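Hydrolase (Thermococcus thioreducens, PDB 6IAH) is a magnesium-binding phosphatase of the haloacid dehalogenase superfamily, probably able to dephosphorylate phosphoglycolate among other substrates. Local coordinates at residues 8-13 with 195-200. Numbering follows the deposited sequence.
Sequences DGVLID and VYIGDT. With MG (magnesium ion), chain B.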
ATOM      1  N   ASP A   8      -5.129  -2.179   2.688  1.00 23.74           N
ATOM      2  CA  ASP A   8      -3.950  -3.088   2.860  1.00 24.67           C
ATOM      3  C   ASP A   8      -3.595  -3.261   4.334  1.00 27.64           C
ATOM      4  O   ASP A   8      -3.308  -2.293   5.009  1.00 29.32           O
ATOM      5  CB  ASP A   8      -2.730  -2.525   2.091  1.00 23.84           C
ATOM      6  CG  ASP A   8      -2.909  -2.545   0.534  1.00 26.69           C
ATOM      7  OD1 ASP A   8      -3.923  -3.042  -0.018  1.00 26.25           O
ATOM      8  OD2 ASP A   8      -1.980  -2.070  -0.167  1.00 30.63           O
ATOM      9  N   GLY A   9      -3.579  -4.498   4.818  1.00 27.05           N
ATOM     10  CA  GLY A   9      -3.323  -4.816   6.202  1.00 27.28           C
ATOM     11  C   GLY A   9      -4.611  -4.840   7.042  1.00 29.26           C
ATOM     12  O   GLY A   9      -4.530  -5.183   8.226  1.00 26.49           O
ATOM     13  N   VAL A  10      -5.769  -4.428   6.470  1.00 24.74           N
ATOM     14  CA  VAL A  10      -7.049  -4.406   7.176  1.00 23.95           C
ATOM     15  C   VAL A  10      -8.044  -5.319   6.446  1.00 24.89           C
ATOM     16  O   VAL A  10      -8.473  -6.336   7.006  1.00 26.23           O
ATOM     17  CB  VAL A  10      -7.616  -2.965   7.286  1.00 23.79           C
ATOM     18  CG1 VAL A  10      -9.036  -2.972   7.813  1.00 23.25           C
ATOM     19  CG2 VAL A  10      -6.726  -2.099   8.181  1.00 25.26           C
ATOM     20  N   LEU A  11      -8.477  -4.951   5.232  1.00 22.69           N
ATOM     21  CA  LEU A  11      -9.361  -5.833   4.432  1.00 20.66           C
ATOM     22  C   LEU A  11      -8.608  -6.935   3.696  1.00 22.70           C
ATOM     23  O   LEU A  11      -9.191  -7.988   3.456  1.00 23.37           O
ATOM     24  CB  LEU A  11     -10.176  -5.039   3.426  1.00 21.36           C
ATOM     25  CG  LEU A  11     -10.984  -3.892   4.057  1.00 21.79           C
ATOM     26  CD1 LEU A  11     -11.707  -3.027   3.009  1.00 23.06           C
ATOM     27  CD2 LEU A  11     -11.984  -4.379   5.092  1.00 24.63           C
ATOM     28  N   ILE A  12      -7.381  -6.638   3.247  1.00 24.62           N
ATOM     29  CA  ILE A  12      -6.581  -7.532   2.387  1.00 24.70           C
ATOM     30  C   ILE A  12      -5.193  -7.701   2.984  1.00 27.80           C
ATOM     31  O   ILE A  12      -4.537  -6.695   3.387  1.00 27.52           O
ATOM     32  CB  ILE A  12      -6.441  -6.949   0.959  1.00 26.63           C
ATOM     33  CG1 ILE A  12      -7.815  -6.995   0.264  1.00 25.76           C
ATOM     34  CG2 ILE A  12      -5.464  -7.760   0.121  1.00 26.84           C
ATOM     35  CD1 ILE A  12      -7.874  -6.271  -1.062  1.00 27.88           C
ATOM     36  N   ASP A  13      -4.743  -8.956   3.046  1.00 25.73           N
ATOM     37  CA  ASP A  13      -3.365  -9.278   3.424  1.00 27.81           C
ATOM     38  C   ASP A  13      -2.605  -9.243   2.108  1.00 30.19           C
ATOM     39  O   ASP A  13      -2.842 -10.112   1.228  1.00 29.98           O
ATOM     40  CB  ASP A  13      -3.295 -10.667   4.031  1.00 27.42           C
ATOM     41  CG  ASP A  13      -1.883 -11.129   4.366  1.00 31.39           C
ATOM     42  OD1 ASP A  13      -0.848 -10.522   4.046  1.00 32.04           O
ATOM     43  OD2 ASP A  13      -1.821 -12.199   4.992  1.00 33.42           O
ATOM     44  N   VAL A 195     -16.008   5.827  12.448  1.00 26.28           N
ATOM     45  CA  VAL A 195     -14.739   5.258  12.831  1.00 26.82           C
ATOM     46  C   VAL A 195     -13.913   4.887  11.573  1.00 25.43           C
ATOM     47  O   VAL A 195     -14.493   4.475  10.551  1.00 24.71           O
ATOM     48  CB  VAL A 195     -14.948   4.030  13.738  1.00 27.44           C
ATOM     49  CG1 VAL A 195     -15.803   2.951  13.086  1.00 28.30           C
ATOM     50  CG2 VAL A 195     -13.612   3.453  14.247  1.00 27.06           C
ATOM     51  N   TYR A 196     -12.577   5.028  11.685  1.00 23.04           N
ATOM     52  CA  TYR A 196     -11.644   4.584  10.674  1.00 21.55           C
ATOM     53  C   TYR A 196     -10.909   3.403  11.243  1.00 22.62           C
ATOM     54  O   TYR A 196     -10.405   3.500  12.337  1.00 25.30           O
ATOM     55  CB  TYR A 196     -10.635   5.668  10.289  1.00 24.58           C
ATOM     56  CG  TYR A 196      -9.828   5.319   9.059  1.00 25.08           C
ATOM     57  CD1 TYR A 196     -10.392   5.368   7.780  1.00 25.91           C
ATOM     58  CD2 TYR A 196      -8.497   4.889   9.155  1.00 26.15           C
ATOM     59  CE1 TYR A 196      -9.646   5.008   6.654  1.00 25.17           C
ATOM     60  CE2 TYR A 196      -7.738   4.553   8.034  1.00 23.67           C
ATOM     61  CZ  TYR A 196      -8.310   4.590   6.788  1.00 25.74           C
ATOM     62  OH  TYR A 196      -7.564   4.215   5.678  1.00 23.46           O
ATOM     63  N   ILE A 197     -10.804   2.336  10.455  1.00 21.99           N
ATOM     64  CA  ILE A 197     -10.043   1.091  10.827  1.00 22.27           C
ATOM     65  C   ILE A 197      -8.755   1.028  10.022  1.00 22.90           C
ATOM     66  O   ILE A 197      -8.827   0.907   8.795  1.00 23.25           O
ATOM     67  CB  ILE A 197     -10.871  -0.167  10.518  1.00 25.30           C
ATOM     68  CG1 ILE A 197     -12.350  -0.031  10.911  1.00 27.39           C
ATOM     69  CG2 ILE A 197     -10.192  -1.411  11.120  1.00 25.47           C
ATOM     70  CD1 ILE A 197     -12.598   0.443  12.310  1.00 31.24           C
ATOM     71  N   GLY A 198      -7.589   1.135  10.718  1.00 22.17           N
ATOM     72  CA  GLY A 198      -6.268   1.158  10.107  1.00 22.57           C
ATOM     73  C   GLY A 198      -5.426   0.028  10.721  1.00 21.94           C
ATOM     74  O   GLY A 198      -5.869  -0.614  11.646  1.00 23.50           O
ATOM     75  N   ASP A 199      -4.282  -0.202  10.112  1.00 24.05           N
ATOM     76  CA  ASP A 199      -3.240  -1.138  10.641  1.00 26.04           C
ATOM     77  C   ASP A 199      -1.912  -0.415  10.991  1.00 28.47           C
ATOM     78  O   ASP A 199      -1.067  -1.014  11.556  1.00 27.36           O
ATOM     79  CB  ASP A 199      -3.031  -2.268   9.649  1.00 27.73           C
ATOM     80  CG  ASP A 199      -2.395  -1.823   8.341  1.00 28.28           C
ATOM     81  OD1 ASP A 199      -2.899  -0.898   7.629  1.00 24.39           O
ATOM     82  OD2 ASP A 199      -1.369  -2.424   7.972  1.00 26.90           O
ATOM     83  N   THR A 200      -1.729   0.862  10.651  1.00 28.65           N
ATOM     84  CA  THR A 200      -0.432   1.503  10.870  1.00 29.78           C
ATOM     85  C   THR A 200      -0.544   2.788  11.637  1.00 30.13           C
ATOM     86  O   THR A 200      -1.615   3.352  11.735  1.00 30.83           O
ATOM     87  CB  THR A 200       0.321   1.805   9.557  1.00 31.04           C
ATOM     88  OG1 THR A 200      -0.384   2.797   8.790  1.00 30.14           O
ATOM     89  CG2 THR A 200       0.584   0.564   8.800  1.00 30.26           C
TER
HETATM   90 MG    MG B 301      -2.681  -0.361   5.679  1.00 28.94          MG
HETATM   91  O   HOH W   1      -0.890  -1.235   5.679  1.00 26.91           O
HETATM   92  O   HOH W   2      -2.138   1.478   6.559  1.00 25.13           O
HETATM   93  O   HOH W   3      -2.383   0.356   3.836  1.00 26.55           O
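Ile197, near the end of strand 194-198, lays its CG2 branch against CG1 of Val10 at 3.8 Å, the side chains crossing at about a right angle; helix 229-239 adds Phe232 on Ile197 and Val229 on Val10. Val10 sets CG1 anti to the backbone N (chi1 171°), which turns the other methyl, CG2, onto the next peptide, 3.6 Å from Gly198 C and equally near Asp199 N. With an alanine in place of Val10, both methyls go, and the Gly198-Asp199 peptide would probably lose the CG2 cover and Ile197 CG2 its contact with Val10 CG1. In the Rossmann-like HAD fold, strands 2-5 and 194-198 are parallel neighbours, and the loops leaving their C-terminal ends meet at the magnesium ion. Asp199 binds the metal through OD1 at 2.0 Å, across the ion from a water and beside Asp8 O, a backbone carbonyl ligand at 2.1 Å; the shared cation probably offsets the closeness of these two oxygens, 3.0 Å apart. Three waters and Asp6 complete six ligands. Asp199 OD2 accepts a hydrogen bond from one metal-bound water at 2.6 Å, which should limit carboxylate rotation. Thr200 OG1 hydrogen-bonds another metal water, 3.1 Å away, while capping helix 201-213.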